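Local coordinates for 1,3-1,4-beta-glucanase (Hordeum vulgare, PDB 1AQ0), which hydrolyses mixed-linkage 1,3-1,4-beta-glucans as an endo-acting glycosidase of glycosyl hydrolase family 17, at residues Thr17-Phe22 / Leu40-Gly45; Met277-Gln282 / Glu288-Leu293. All blocks are in the same frame, centred on the assembly; numbering follows the deposited sequence.

Contact 1: Thr17-Phe22 / Leu40-Gly45; sequences TVVSMF and LQAVGG
Helices 15-25 and 37-43 draw together at Val19 and Val43, whose CA atoms are 6.2 Å apart. One side chain carries nearly everything here: Val19 points toward the other helix and sets its two methyls against the Ala42 and Val43 part of helix 37-43. CG1, placed anti to the backbone N (chi1 167°), comes up to the backbone carbonyl of Ala42, 3.7 Å from its O. The other branch, CG2, meets the single methyl of Ala42, the closest approach of two side chains, at 4.0 Å from CB. It also meets the Val43 backbone N at 4.0 Å and, slightly farther off, Val43 CB, at the root of that side chain and not at its branches. These are neighbouring helices on the outside of a TIM barrel, each following a parallel strand (2-4 and 29-32), so the contact joins two successive beta-alpha units. Val19 also packs on Met30 of strand 29-32, the strand between the two helices in sequence. Contact is slight, burying 112 Å² in all, and purely van der Waals. The carbonyl O of Val43 accepts a hydrogen bond from OG1 of Thr46, and the backbone of Gly45 pairs with that of Lys82.

Contact 2: Met277-Gln282 / Glu288-Leu293; sequences MFNENQ and EQNWGL
Gln289 O sits over one face of the Asn279 carboxamide, 3.4 Å from CG. Met277 CG lies on one face of the Phe278 ring, offset toward the rim. At the Trp291 edge, in the ring plane, NE1 donates to OE2 of Glu288 (3.1 Å), which it meets from above the carboxylate plane; Phe275 packs edge-to-face with the same indole. With chi1 at -85°, beside its own backbone N, the Asn279 amide reaches the backbone of 290-292, and OD1 accepts a hydrogen bond from Gly292 N at 2.9 Å. The donor sits 20° from the carbonyl plane. Gly292 CA comes within 3.5 Å of Phe278 C, leaving no room for a CB. A weak bond from Leu293 N to Met277 O (3.1 Å) follows. A water accepts from Asn279 ND2 and donates to Asn290 OD1; another accepts hydrogen bonds from Glu280 N and Trp291 N and donates one to Glu288 O. Replacing Asn279 by alanine removes both amide ends, which is likely to leave Gly292 N without its acceptor and the ND2-bound water short of a partner. Gln289, extended beyond CG, brings that CG to 3.4 Å from Glu280 O, while its NE2 bonds to Lys283 O and Glu280 OE1 to Ser8 N. Side-chain amides, the Glu280 carboxylate, bridging waters and backbone thus hold the loop, whose shape probably depends on one carboxamide and on Gly292.

Contact 1 closes before contact 2 opens, and nearly the whole barrel lies between them along the chain, yet their centres are about 19 Å apart. The first joins two helices of the opening beta-alpha units; the second lies in the loop after the last strand, 273-274, which pairs with strand 2-4. Helix 15-25 connects them directly: Val18 CG2 packs 3.7 Å from Phe278 CE2, and Met21 CB lies 3.7 Å from Met277 CE, while Phe22 also touches Met277. The beginning and the end of the chain thus meet at the seam of the TIM barrel, as expected where its first and eighth units adjoin.

Contact 1: Thr17-Phe22 / Leu40-Gly45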
loop_
_atom_site.group_PDB
_atom_site.type_symbol
_atom_site.label_atom_id
_atom_site.label_comp_id
_atom_site.label_asym_id
_atom_site.label_seq_id
_atom_site.Cartn_x
_atom_site.Cartn_y
_atom_site.Cartn_z
ATOM N N THR A 17 -27.392 24.392 -4.835
ATOM C CA THR A 17 -27.342 24.621 -3.396
ATOM C C THR A 17 -26.594 23.456 -2.742
ATOM O O THR A 17 -25.781 23.655 -1.835
ATOM C CB THR A 17 -28.761 24.717 -2.817
ATOM O OG1 THR A 17 -29.453 25.790 -3.464
ATOM C CG2 THR A 17 -28.729 24.952 -1.314
ATOM N N VAL A 18 -26.842 22.245 -3.233
ATOM C CA VAL A 18 -26.187 21.060 -2.699
ATOM C C VAL A 18 -24.683 21.175 -2.920
ATOM O O VAL A 18 -23.894 20.931 -2.007
ATOM C CB VAL A 18 -26.734 19.761 -3.337
ATOM C CG1 VAL A 18 -26.023 18.540 -2.753
ATOM C CG2 VAL A 18 -28.240 19.652 -3.089
ATOM N N VAL A 19 -24.284 21.608 -4.110
ATOM C CA VAL A 19 -22.872 21.773 -4.412
ATOM C C VAL A 19 -22.265 22.810 -3.455
ATOM O O VAL A 19 -21.146 22.630 -2.976
ATOM C CB VAL A 19 -22.651 22.128 -5.898
ATOM C CG1 VAL A 19 -21.235 22.615 -6.137
ATOM C CG2 VAL A 19 -22.905 20.896 -6.752
ATOM N N SER A 20 -23.029 23.845 -3.112
ATOM C CA SER A 20 -22.545 24.855 -2.174
ATOM C C SER A 20 -22.292 24.221 -0.814
ATOM O O SER A 20 -21.326 24.571 -0.137
ATOM C CB SER A 20 -23.544 26.005 -2.009
ATOM O OG SER A 20 -23.456 26.915 -3.090
ATOM N N MET A 21 -23.178 23.314 -0.408
ATOM C CA MET A 21 -23.038 22.621 0.870
ATOM C C MET A 21 -21.783 21.743 0.885
ATOM O O MET A 21 -21.135 21.596 1.920
ATOM C CB MET A 21 -24.278 21.783 1.162
ATOM C CG MET A 21 -25.526 22.593 1.471
ATOM S SD MET A 21 -26.997 21.539 1.574
ATOM C CE MET A 21 -26.785 20.838 3.184
ATOM N N PHE A 22 -21.450 21.145 -0.255
ATOM C CA PHE A 22 -20.247 20.317 -0.352
ATOM C C PHE A 22 -19.024 21.198 -0.088
ATOM O O PHE A 22 -18.174 20.863 0.748
ATOM C CB PHE A 22 -20.130 19.666 -1.737
ATOM C CG PHE A 22 -20.789 18.318 -1.833
ATOM C CD1 PHE A 22 -22.173 18.189 -1.747
ATOM C CD2 PHE A 22 -20.020 17.169 -1.996
ATOM C CE1 PHE A 22 -22.777 16.935 -1.817
ATOM C CE2 PHE A 22 -20.618 15.914 -2.065
ATOM C CZ PHE A 22 -21.995 15.794 -1.976
ATOM N N LEU A 40 -24.480 17.764 -12.701
ATOM C CA LEU A 40 -23.259 17.867 -13.500
ATOM C C LEU A 40 -22.988 19.302 -13.945
ATOM O O LEU A 40 -21.840 19.729 -14.005
ATOM C CB LEU A 40 -23.301 16.904 -14.690
ATOM C CG LEU A 40 -23.213 15.428 -14.295
ATOM C CD1 LEU A 40 -23.361 14.549 -15.508
ATOM C CD2 LEU A 40 -21.883 15.156 -13.612
ATOM N N GLN A 41 -24.051 20.061 -14.192
ATOM C CA GLN A 41 -23.910 21.458 -14.598
ATOM C C GLN A 41 -23.409 22.286 -13.410
ATOM O O GLN A 41 -22.495 23.098 -13.552
ATOM C CB GLN A 41 -25.252 22.000 -15.130
ATOM C CG GLN A 41 -25.620 21.456 -16.531
ATOM C CD GLN A 41 -27.108 21.567 -16.882
ATOM O OE1 GLN A 41 -27.762 22.568 -16.582
ATOM N NE2 GLN A 41 -27.640 20.534 -17.532
ATOM N N ALA A 42 -23.948 22.005 -12.227
ATOM C CA ALA A 42 -23.587 22.719 -11.003
ATOM C C ALA A 42 -22.220 22.383 -10.389
ATOM O O ALA A 42 -21.608 23.231 -9.741
ATOM C CB ALA A 42 -24.676 22.530 -9.962
ATOM N N VAL A 43 -21.749 21.156 -10.574
ATOM C CA VAL A 43 -20.472 20.742 -9.998
ATOM C C VAL A 43 -19.254 21.138 -10.840
ATOM O O VAL A 43 -18.123 21.081 -10.365
ATOM C CB VAL A 43 -20.464 19.206 -9.694
ATOM C CG1 VAL A 43 -20.324 18.392 -10.976
ATOM C CG2 VAL A 43 -19.375 18.855 -8.691
ATOM N N GLY A 44 -19.480 21.544 -12.086
ATOM C CA GLY A 44 -18.377 21.938 -12.947
ATOM C C GLY A 44 -17.602 23.139 -12.431
ATOM O O GLY A 44 -18.187 24.090 -11.915
ATOM N N GLY A 45 -16.280 23.077 -12.539
ATOM C CA GLY A 45 -15.434 24.175 -12.098
ATOM C C GLY A 45 -15.289 24.379 -10.599
ATOM O O GLY A 45 -14.743 25.398 -10.165
#

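Contact 2: Met277-Gln282 / Glu288-Leu293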
loop_
_atom_site.group_PDB
_atom_site.type_symbol
_atom_site.label_atom_id
_atom_site.label_comp_id
_atom_site.label_asym_id
_atom_site.label_seq_id
_atom_site.Cartn_x
_atom_site.Cartn_y
_atom_site.Cartn_z
ATOM N N MET A 277 -25.905 12.112 1.613
ATOM C CA MET A 277 -26.030 13.535 1.894
ATOM C C MET A 277 -27.321 13.905 2.612
ATOM O O MET A 277 -27.289 14.581 3.637
ATOM C CB MET A 277 -25.915 14.343 0.600
ATOM C CG MET A 277 -25.770 15.848 0.810
ATOM S SD MET A 277 -24.210 16.297 1.598
ATOM C CE MET A 277 -24.264 18.091 1.460
ATOM N N PHE A 278 -28.453 13.439 2.088
ATOM C CA PHE A 278 -29.757 13.755 2.667
ATOM C C PHE A 278 -30.584 12.526 2.975
ATOM O O PHE A 278 -30.338 11.439 2.447
ATOM C CB PHE A 278 -30.605 14.587 1.688
ATOM C CG PHE A 278 -30.003 15.901 1.300
ATOM C CD1 PHE A 278 -30.072 16.992 2.159
ATOM C CD2 PHE A 278 -29.381 16.052 0.069
ATOM C CE1 PHE A 278 -29.525 18.214 1.800
ATOM C CE2 PHE A 278 -28.831 17.272 -0.302
ATOM C CZ PHE A 278 -28.903 18.356 0.567
ATOM N N ASN A 279 -31.564 12.715 3.854
ATOM C CA ASN A 279 -32.530 11.675 4.176
ATOM C C ASN A 279 -33.365 11.650 2.883
ATOM O O ASN A 279 -33.641 12.700 2.294
ATOM C CB ASN A 279 -33.422 12.103 5.355
ATOM C CG ASN A 279 -32.806 11.802 6.713
ATOM O OD1 ASN A 279 -31.857 11.031 6.823
ATOM N ND2 ASN A 279 -33.358 12.403 7.757
ATOM N N GLU A 280 -33.734 10.470 2.416
ATOM C CA GLU A 280 -34.497 10.367 1.181
ATOM C C GLU A 280 -35.877 9.797 1.443
ATOM O O GLU A 280 -36.024 8.612 1.747
ATOM C CB GLU A 280 -33.717 9.522 0.179
ATOM C CG GLU A 280 -32.457 10.219 -0.292
ATOM C CD GLU A 280 -31.541 9.314 -1.065
ATOM O OE1 GLU A 280 -31.959 8.792 -2.113
ATOM O OE2 GLU A 280 -30.389 9.130 -0.623
ATOM N N ASN A 281 -36.893 10.648 1.317
ATOM C CA ASN A 281 -38.275 10.253 1.587
ATOM C C ASN A 281 -38.963 9.297 0.609
ATOM O O ASN A 281 -40.052 8.802 0.898
ATOM C CB ASN A 281 -39.155 11.485 1.851
ATOM C CG ASN A 281 -39.379 12.341 0.617
ATOM O OD1 ASN A 281 -38.829 12.089 -0.449
ATOM N ND2 ASN A 281 -40.194 13.369 0.766
ATOM N N GLN A 282 -38.342 9.020 -0.533
ATOM C CA GLN A 282 -38.946 8.100 -1.487
ATOM C C GLN A 282 -38.309 6.725 -1.451
ATOM O O GLN A 282 -38.370 5.975 -2.422
ATOM C CB GLN A 282 -38.955 8.678 -2.899
ATOM C CG GLN A 282 -39.941 9.818 -3.049
ATOM C CD GLN A 282 -40.015 10.361 -4.455
ATOM O OE1 GLN A 282 -40.977 11.036 -4.812
ATOM N NE2 GLN A 282 -38.994 10.091 -5.259
ATOM N N GLU A 288 -34.051 3.027 5.747
ATOM C CA GLU A 288 -33.787 3.542 4.405
ATOM C C GLU A 288 -34.074 5.020 4.200
ATOM O O GLU A 288 -33.487 5.648 3.323
ATOM C CB GLU A 288 -34.538 2.717 3.369
ATOM C CG GLU A 288 -34.004 1.311 3.210
ATOM C CD GLU A 288 -32.640 1.285 2.554
ATOM O OE1 GLU A 288 -32.550 1.586 1.342
ATOM O OE2 GLU A 288 -31.656 0.963 3.246
ATOM N N GLN A 289 -34.970 5.580 5.006
ATOM C CA GLN A 289 -35.296 6.998 4.894
ATOM C C GLN A 289 -34.488 7.841 5.878
ATOM O O GLN A 289 -34.684 9.049 5.963
ATOM C CB GLN A 289 -36.791 7.218 5.137
ATOM C CG GLN A 289 -37.686 6.737 3.993
ATOM C CD GLN A 289 -39.166 6.849 4.308
ATOM O OE1 GLN A 289 -39.554 7.283 5.394
ATOM N NE2 GLN A 289 -40.003 6.445 3.364
ATOM N N ASN A 290 -33.546 7.217 6.576
ATOM C CA ASN A 290 -32.759 7.928 7.577
ATOM C C ASN A 290 -31.244 7.765 7.473
ATOM O O ASN A 290 -30.565 7.638 8.492
ATOM C CB ASN A 290 -33.217 7.508 8.980
ATOM C CG ASN A 290 -34.663 7.857 9.254
ATOM O OD1 ASN A 290 -34.983 8.979 9.646
ATOM N ND2 ASN A 290 -35.549 6.891 9.053
ATOM N N TRP A 291 -30.711 7.787 6.255
ATOM C CA TRP A 291 -29.265 7.648 6.058
ATOM C C TRP A 291 -28.554 8.986 5.912
ATOM O O TRP A 291 -27.332 9.023 5.805
ATOM C CB TRP A 291 -28.968 6.861 4.784
ATOM C CG TRP A 291 -29.306 5.417 4.838
ATOM C CD1 TRP A 291 -30.380 4.807 4.259
ATOM C CD2 TRP A 291 -28.545 4.385 5.469
ATOM N NE1 TRP A 291 -30.333 3.454 4.487
ATOM C CE2 TRP A 291 -29.218 3.165 5.228
ATOM C CE3 TRP A 291 -27.354 4.368 6.211
ATOM C CZ2 TRP A 291 -28.740 1.936 5.706
ATOM C CZ3 TRP A 291 -26.877 3.146 6.685
ATOM C CH2 TRP A 291 -27.569 1.948 6.430
ATOM N N GLY A 292 -29.310 10.077 5.883
ATOM C CA GLY A 292 -28.707 11.379 5.666
ATOM C C GLY A 292 -27.878 12.077 6.727
ATOM O O GLY A 292 -28.094 11.913 7.929
ATOM N N LEU A 293 -26.920 12.873 6.257
ATOM C CA LEU A 293 -26.073 13.681 7.123
ATOM C C LEU A 293 -26.863 14.970 7.380
ATOM O O LEU A 293 -26.719 15.601 8.429
ATOM C CB LEU A 293 -24.760 14.028 6.411
ATOM C CG LEU A 293 -23.762 12.894 6.166
ATOM C CD1 LEU A 293 -22.756 13.293 5.079
ATOM C CD2 LEU A 293 -23.067 12.564 7.476
HETATM O O HOH W 1 -30.153 10.882 9.062
HETATM O O HOH W 2 -33.472 11.070 10.659
HETATM O O HOH W 3 -32.332 8.116 3.625
#